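Local coordinates for protein putative sporulation-specific glycosylase YdhD (Bacillus subtilis subsp. subtilis str. 168, PDB 3CZ8) that probably hydrolyses glycosidic bonds in a polysaccharide during sporulation, this chain being the family 18 glycosyl hydrolase part of a longer protein with LysM repeats, at residues 256-268 against 279-291. The protein carries 1 engineered substitution. Numbering follows the deposited sequence.
Sequences PIQYSAEYQSPFF and EVWFEGVRSMSRK. Engineered in segment 279-291: Gly284 (natural residue Asp).
Phe268 and Val280 form an antiparallel hydrogen-bonded pair: Phe268 N donates to Val280 O (3.0 Å), and Val280 N returns the bond to Phe268 O. Beyond it Phe282 N reaches Pro266 O only weakly. The strands belong to the hairpin 265-271/277-281 in the five-stranded antiparallel sheet, an insertion of the kind many family 18 TIM barrels carry, and the contact runs on into helix 285-297.

Aromatic packing lines both faces of the hairpin. On one, Phe267 and Trp281, a non-hydrogen-bonded pair, lie side by side in an offset stack (centroids 4.5 Å apart, planes at 14°), with Phe267 CB over the centre of the six-membered ring. Glu279 OE1 grips the indole at its edge, accepting from Trp281 NE1 almost in the ring plane (2.8 Å, N-H...O 171°), while Glu279 OE2 pairs with Arg269. An alanine in place of Trp281 would probably leave Phe267 without its stacking partner and Glu279 OE1 without its indole donor. On the other face Val280 CB sits over the Phe268 ring, whose edge meets Phe282 CE1. Pro266 CG makes a CH-pi contact over the centre of the Phe282 ring, 3.8 Å from its centroid.

Polar and cationic contacts tie in the helix. Ser287 OG, in one of two modelled positions, lies doubtfully close to Gln264 O (2.5 Å). The guanidinium of Arg286 lies flat on Tyr259, 4.2 Å between centres, carried there by an extended chain whose CG stands anti to N (chi1 -164°); the opposite ring face meets Ser265 N. Tyr259 OH donates to Gln264 OE1, and that amide stacks on the Arg290 guanidinium. A water links Ser287 O to Lys291 NZ, which also bridges to Glu283.

Backbone bonds and largely buried aromatic packing thus join the strands, whereas arginines stacked at the more exposed rim hold Tyr259 and Gln264 to the helix.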
loop_
_atom_site.group_PDB
_atom_site.type_symbol
_atom_site.label_atom_id
_atom_site.label_comp_id
_atom_site.label_asym_id
_atom_site.label_seq_id
_atom_site.Cartn_x
_atom_site.Cartn_y
_atom_site.Cartn_z
ATOM N N PRO A 256 6.951 22.026 8.664
ATOM C CA PRO A 256 8.348 21.597 8.539
ATOM C C PRO A 256 8.600 20.233 9.191
ATOM O O PRO A 256 8.126 19.972 10.304
ATOM C CB PRO A 256 9.126 22.703 9.266
ATOM C CG PRO A 256 8.143 23.323 10.202
ATOM C CD PRO A 256 6.797 23.192 9.555
ATOM N N ILE A 257 9.330 19.374 8.482
ATOM C CA ILE A 257 9.637 18.030 8.965
ATOM C C ILE A 257 10.911 18.052 9.799
ATOM O O ILE A 257 12.020 18.217 9.270
ATOM C CB ILE A 257 9.752 17.005 7.810
ATOM C CG1 ILE A 257 8.442 16.943 7.013
ATOM C CG2 ILE A 257 10.106 15.614 8.352
ATOM C CD1 ILE A 257 8.561 16.257 5.655
ATOM N N GLN A 258 10.737 17.908 11.111
ATOM C CA GLN A 258 11.868 17.858 12.036
ATOM C C GLN A 258 12.285 16.426 12.375
ATOM O O GLN A 258 11.583 15.470 12.047
ATOM C CB GLN A 258 11.612 18.701 13.295
ATOM C CG GLN A 258 10.167 18.791 13.738
ATOM C CD GLN A 258 9.925 19.893 14.751
ATOM O OE1 GLN A 258 8.780 20.220 15.060
ATOM N NE2 GLN A 258 11.002 20.468 15.280
ATOM N N TYR A 259 13.437 16.297 13.024
ATOM C CA TYR A 259 14.069 15.005 13.245
ATOM C C TYR A 259 14.579 14.898 14.678
ATOM O O TYR A 259 15.397 15.713 15.118
ATOM C CB TYR A 259 15.223 14.831 12.253
ATOM C CG TYR A 259 15.751 13.422 12.122
ATOM C CD1 TYR A 259 15.091 12.482 11.329
ATOM C CD2 TYR A 259 16.922 13.032 12.770
ATOM C CE1 TYR A 259 15.576 11.185 11.194
ATOM C CE2 TYR A 259 17.417 11.739 12.643
ATOM C CZ TYR A 259 16.738 10.821 11.854
ATOM O OH TYR A 259 17.222 9.542 11.721
ATOM N N SER A 260 14.083 13.899 15.405
ATOM C CA SER A 260 14.547 13.633 16.763
ATOM C C SER A 260 15.942 13.027 16.727
ATOM O O SER A 260 16.179 12.047 16.023
ATOM C CB SER A 260 13.583 12.705 17.498
ATOM O OG SER A 260 14.066 12.404 18.794
ATOM N N ALA A 261 16.865 13.633 17.469
ATOM C CA ALA A 261 18.245 13.161 17.528
ATOM C C ALA A 261 18.341 11.890 18.367
ATOM O O ALA A 261 19.044 10.946 17.994
ATOM C CB ALA A 261 19.155 14.248 18.088
ATOM N N GLU A 262 17.620 11.885 19.489
ATOM C CA GLU A 262 17.561 10.753 20.411
ATOM C C GLU A 262 16.940 9.523 19.748
ATOM O O GLU A 262 17.503 8.427 19.795
ATOM C CB GLU A 262 16.757 11.142 21.660
ATOM C CG GLU A 262 16.696 10.077 22.756
ATOM C CD GLU A 262 15.651 10.377 23.826
ATOM O OE1 GLU A 262 15.202 9.426 24.502
ATOM O OE2 GLU A 262 15.274 11.557 23.995
ATOM N N TYR A 263 15.794 9.728 19.105
ATOM C CA TYR A 263 15.001 8.633 18.566
ATOM C C TYR A 263 15.382 8.225 17.144
ATOM O O TYR A 263 15.076 7.104 16.726
ATOM C CB TYR A 263 13.509 8.975 18.634
ATOM C CG TYR A 263 12.974 9.223 20.034
ATOM C CD1 TYR A 263 12.146 10.315 20.298
ATOM C CD2 TYR A 263 13.284 8.363 21.090
ATOM C CE1 TYR A 263 11.639 10.545 21.569
ATOM C CE2 TYR A 263 12.786 8.587 22.368
ATOM C CZ TYR A 263 11.965 9.680 22.601
ATOM O OH TYR A 263 11.469 9.911 23.863
ATOM N N GLN A 264 16.059 9.125 16.424
ATOM C CA GLN A 264 16.332 8.983 14.978
ATOM C C GLN A 264 15.040 8.696 14.195
ATOM O O GLN A 264 14.953 7.730 13.426
ATOM C CB GLN A 264 17.428 7.943 14.692
ATOM C CG GLN A 264 18.808 8.305 15.232
ATOM C CD GLN A 264 19.454 9.461 14.499
ATOM O OE1 GLN A 264 19.614 9.425 13.277
ATOM N NE2 GLN A 264 19.843 10.492 15.246
ATOM N N SER A 265 14.038 9.536 14.439
ATOM C CA SER A 265 12.705 9.386 13.870
ATOM C C SER A 265 12.184 10.757 13.445
ATOM O O SER A 265 12.298 11.723 14.210
ATOM C CB SER A 265 11.756 8.766 14.899
ATOM O OG SER A 265 12.241 7.517 15.358
ATOM N N PRO A 266 11.633 10.858 12.216
ATOM C CA PRO A 266 11.045 12.129 11.800
ATOM C C PRO A 266 9.678 12.370 12.425
ATOM O O PRO A 266 8.934 11.422 12.697
ATOM C CB PRO A 266 10.926 11.983 10.283
ATOM C CG PRO A 266 10.787 10.529 10.052
ATOM C CD PRO A 266 11.544 9.840 11.153
ATOM N N PHE A 267 9.371 13.640 12.660
ATOM C CA PHE A 267 8.075 14.050 13.192
ATOM C C PHE A 267 7.719 15.458 12.745
ATOM O O PHE A 267 8.595 16.221 12.338
ATOM C CB PHE A 267 8.025 13.920 14.727
ATOM C CG PHE A 267 8.859 14.930 15.473
ATOM C CD1 PHE A 267 8.250 15.984 16.147
ATOM C CD2 PHE A 267 10.250 14.817 15.525
ATOM C CE1 PHE A 267 9.012 16.918 16.843
ATOM C CE2 PHE A 267 11.017 15.746 16.218
ATOM C CZ PHE A 267 10.399 16.796 16.879
ATOM N N PHE A 268 6.430 15.782 12.795
ATOM C CA PHE A 268 5.976 17.155 12.605
ATOM C C PHE A 268 4.659 17.412 13.322
ATOM O O PHE A 268 3.946 16.474 13.679
ATOM C CB PHE A 268 5.884 17.538 11.117
ATOM C CG PHE A 268 4.865 16.758 10.330
ATOM C CD1 PHE A 268 3.570 17.238 10.167
ATOM C CD2 PHE A 268 5.215 15.562 9.710
ATOM C CE1 PHE A 268 2.634 16.529 9.419
ATOM C CE2 PHE A 268 4.289 14.846 8.971
ATOM C CZ PHE A 268 2.992 15.338 8.819
ATOM N N GLU A 279 -0.081 15.736 15.858
ATOM C CA GLU A 279 1.319 15.313 15.929
ATOM C C GLU A 279 1.490 14.028 15.129
ATOM O O GLU A 279 0.740 13.063 15.312
ATOM C CB GLU A 279 1.761 15.106 17.381
ATOM C CG GLU A 279 3.247 14.817 17.552
ATOM C CD GLU A 279 3.700 14.864 19.007
ATOM O OE1 GLU A 279 4.318 13.884 19.471
ATOM O OE2 GLU A 279 3.448 15.883 19.686
ATOM N N VAL A 280 2.470 14.032 14.230
ATOM C CA VAL A 280 2.695 12.916 13.318
ATOM C C VAL A 280 4.109 12.377 13.495
ATOM O O VAL A 280 5.068 13.139 13.453
ATOM C CB VAL A 280 2.461 13.330 11.834
ATOM C CG1 VAL A 280 2.608 12.133 10.882
ATOM C CG2 VAL A 280 1.094 13.980 11.658
ATOM N N TRP A 281 4.216 11.067 13.715
ATOM C CA TRP A 281 5.495 10.349 13.717
ATOM C C TRP A 281 5.483 9.270 12.638
ATOM O O TRP A 281 4.498 8.542 12.487
ATOM C CB TRP A 281 5.738 9.694 15.081
ATOM C CG TRP A 281 6.025 10.668 16.175
ATOM C CD1 TRP A 281 5.107 11.351 16.925
ATOM C CD2 TRP A 281 7.317 11.073 16.649
ATOM N NE1 TRP A 281 5.749 12.160 17.832
ATOM C CE2 TRP A 281 7.105 12.011 17.683
ATOM C CE3 TRP A 281 8.635 10.748 16.286
ATOM C CZ2 TRP A 281 8.162 12.619 18.373
ATOM C CZ3 TRP A 281 9.689 11.355 16.974
ATOM C CH2 TRP A 281 9.442 12.279 18.007
ATOM N N PHE A 282 6.587 9.156 11.902
ATOM C CA PHE A 282 6.661 8.267 10.749
ATOM C C PHE A 282 8.109 7.862 10.498
ATOM O O PHE A 282 8.943 7.967 11.394
ATOM C CB PHE A 282 6.013 8.913 9.502
ATOM C CG PHE A 282 6.721 10.155 9.005
ATOM C CD1 PHE A 282 6.593 11.368 9.670
ATOM C CD2 PHE A 282 7.487 10.113 7.845
ATOM C CE1 PHE A 282 7.242 12.506 9.205
ATOM C CE2 PHE A 282 8.139 11.245 7.373
ATOM C CZ PHE A 282 8.020 12.439 8.055
ATOM N N GLU A 283 8.390 7.366 9.296
ATOM C CA GLU A 283 9.740 6.977 8.890
ATOM C C GLU A 283 10.103 7.632 7.562
ATOM O O GLU A 283 9.304 7.625 6.625
ATOM C CB GLU A 283 9.831 5.458 8.738
ATOM C CG GLU A 283 9.688 4.673 10.030
ATOM C CD GLU A 283 10.956 4.651 10.867
ATOM O OE1 GLU A 283 12.061 4.644 10.291
ATOM O OE2 GLU A 283 10.845 4.623 12.106
ATOM N N GLY A 284 11.306 8.197 7.491
ATOM C CA GLY A 284 11.833 8.764 6.248
ATOM C C GLY A 284 13.081 8.041 5.766
ATOM O O GLY A 284 13.394 6.948 6.246
ATOM N N VAL A 285 13.797 8.662 4.826
ATOM C CA VAL A 285 14.984 8.068 4.208
ATOM C C VAL A 285 16.153 7.970 5.193
ATOM O O VAL A 285 16.906 6.992 5.179
ATOM C CB VAL A 285 15.426 8.846 2.936
ATOM C CG1 VAL A 285 16.352 7.999 2.067
ATOM C CG2 VAL A 285 14.217 9.290 2.124
ATOM N N ARG A 286 16.279 8.979 6.054
ATOM C CA ARG A 286 17.350 9.041 7.049
ATOM C C ARG A 286 17.167 8.010 8.168
ATOM O O ARG A 286 18.137 7.375 8.585
ATOM C CB ARG A 286 17.436 10.451 7.642
ATOM C CG ARG A 286 18.724 10.748 8.399
ATOM C CD ARG A 286 18.701 12.154 8.966
ATOM N NE ARG A 286 19.829 12.420 9.857
ATOM C CZ ARG A 286 19.981 13.533 10.571
ATOM N NH1 ARG A 286 19.075 14.504 10.511
ATOM N NH2 ARG A 286 21.044 13.677 11.353
ATOM N N SER A 287 15.928 7.862 8.643
ATOM C CA SER A 287 15.602 6.916 9.711
ATOM C C SER A 287 15.724 5.471 9.263
ATOM O O SER A 287 16.170 4.609 10.028
ATOM C CB SER A 287 14.192 7.168 10.221
ATOM O OG SER A 287 14.194 8.282 11.075
ATOM N N MET A 288 15.327 5.222 8.017
ATOM C CA MET A 288 15.406 3.904 7.410
ATOM C C MET A 288 16.854 3.523 7.125
ATOM O O MET A 288 17.205 2.341 7.180
ATOM C CB MET A 288 14.571 3.855 6.125
ATOM C CG MET A 288 13.945 2.491 5.822
ATOM S SD MET A 288 12.172 2.352 6.158
ATOM C CE MET A 288 12.118 2.379 7.930
ATOM N N SER A 289 17.683 4.524 6.820
ATOM C CA SER A 289 19.131 4.335 6.675
ATOM C C SER A 289 19.763 3.872 7.983
ATOM O O SER A 289 20.548 2.924 7.987
ATOM C CB SER A 289 19.815 5.624 6.211
ATOM O OG SER A 289 19.482 5.917 4.870
ATOM N N ARG A 290 19.397 4.541 9.079
ATOM C CA ARG A 290 19.879 4.215 10.423
ATOM C C ARG A 290 19.513 2.802 10.873
ATOM O O ARG A 290 20.238 2.193 11.657
ATOM C CB ARG A 290 19.375 5.239 11.452
ATOM C CG ARG A 290 20.197 6.531 11.531
ATOM C CD ARG A 290 21.612 6.294 12.078
ATOM N NE ARG A 290 21.617 5.918 13.494
ATOM C CZ ARG A 290 22.119 6.662 14.478
ATOM N NH1 ARG A 290 22.068 6.224 15.729
ATOM N NH2 ARG A 290 22.679 7.840 14.221
ATOM N N LYS A 291 18.392 2.288 10.371
ATOM C CA LYS A 291 17.967 0.925 10.664
ATOM C C LYS A 291 18.803 -0.122 9.920
ATOM O O LYS A 291 19.150 -1.154 10.499
ATOM C CB LYS A 291 16.476 0.752 10.372
ATOM C CG LYS A 291 15.576 1.343 11.436
ATOM C CD LYS A 291 14.203 1.616 10.875
ATOM C CE LYS A 291 13.205 1.988 11.953
ATOM N NZ LYS A 291 13.538 3.246 12.693
HETATM O O HOH W 1 16.200 4.719 12.746
HETATM O O HOH W 2 10.462 5.675 14.378
#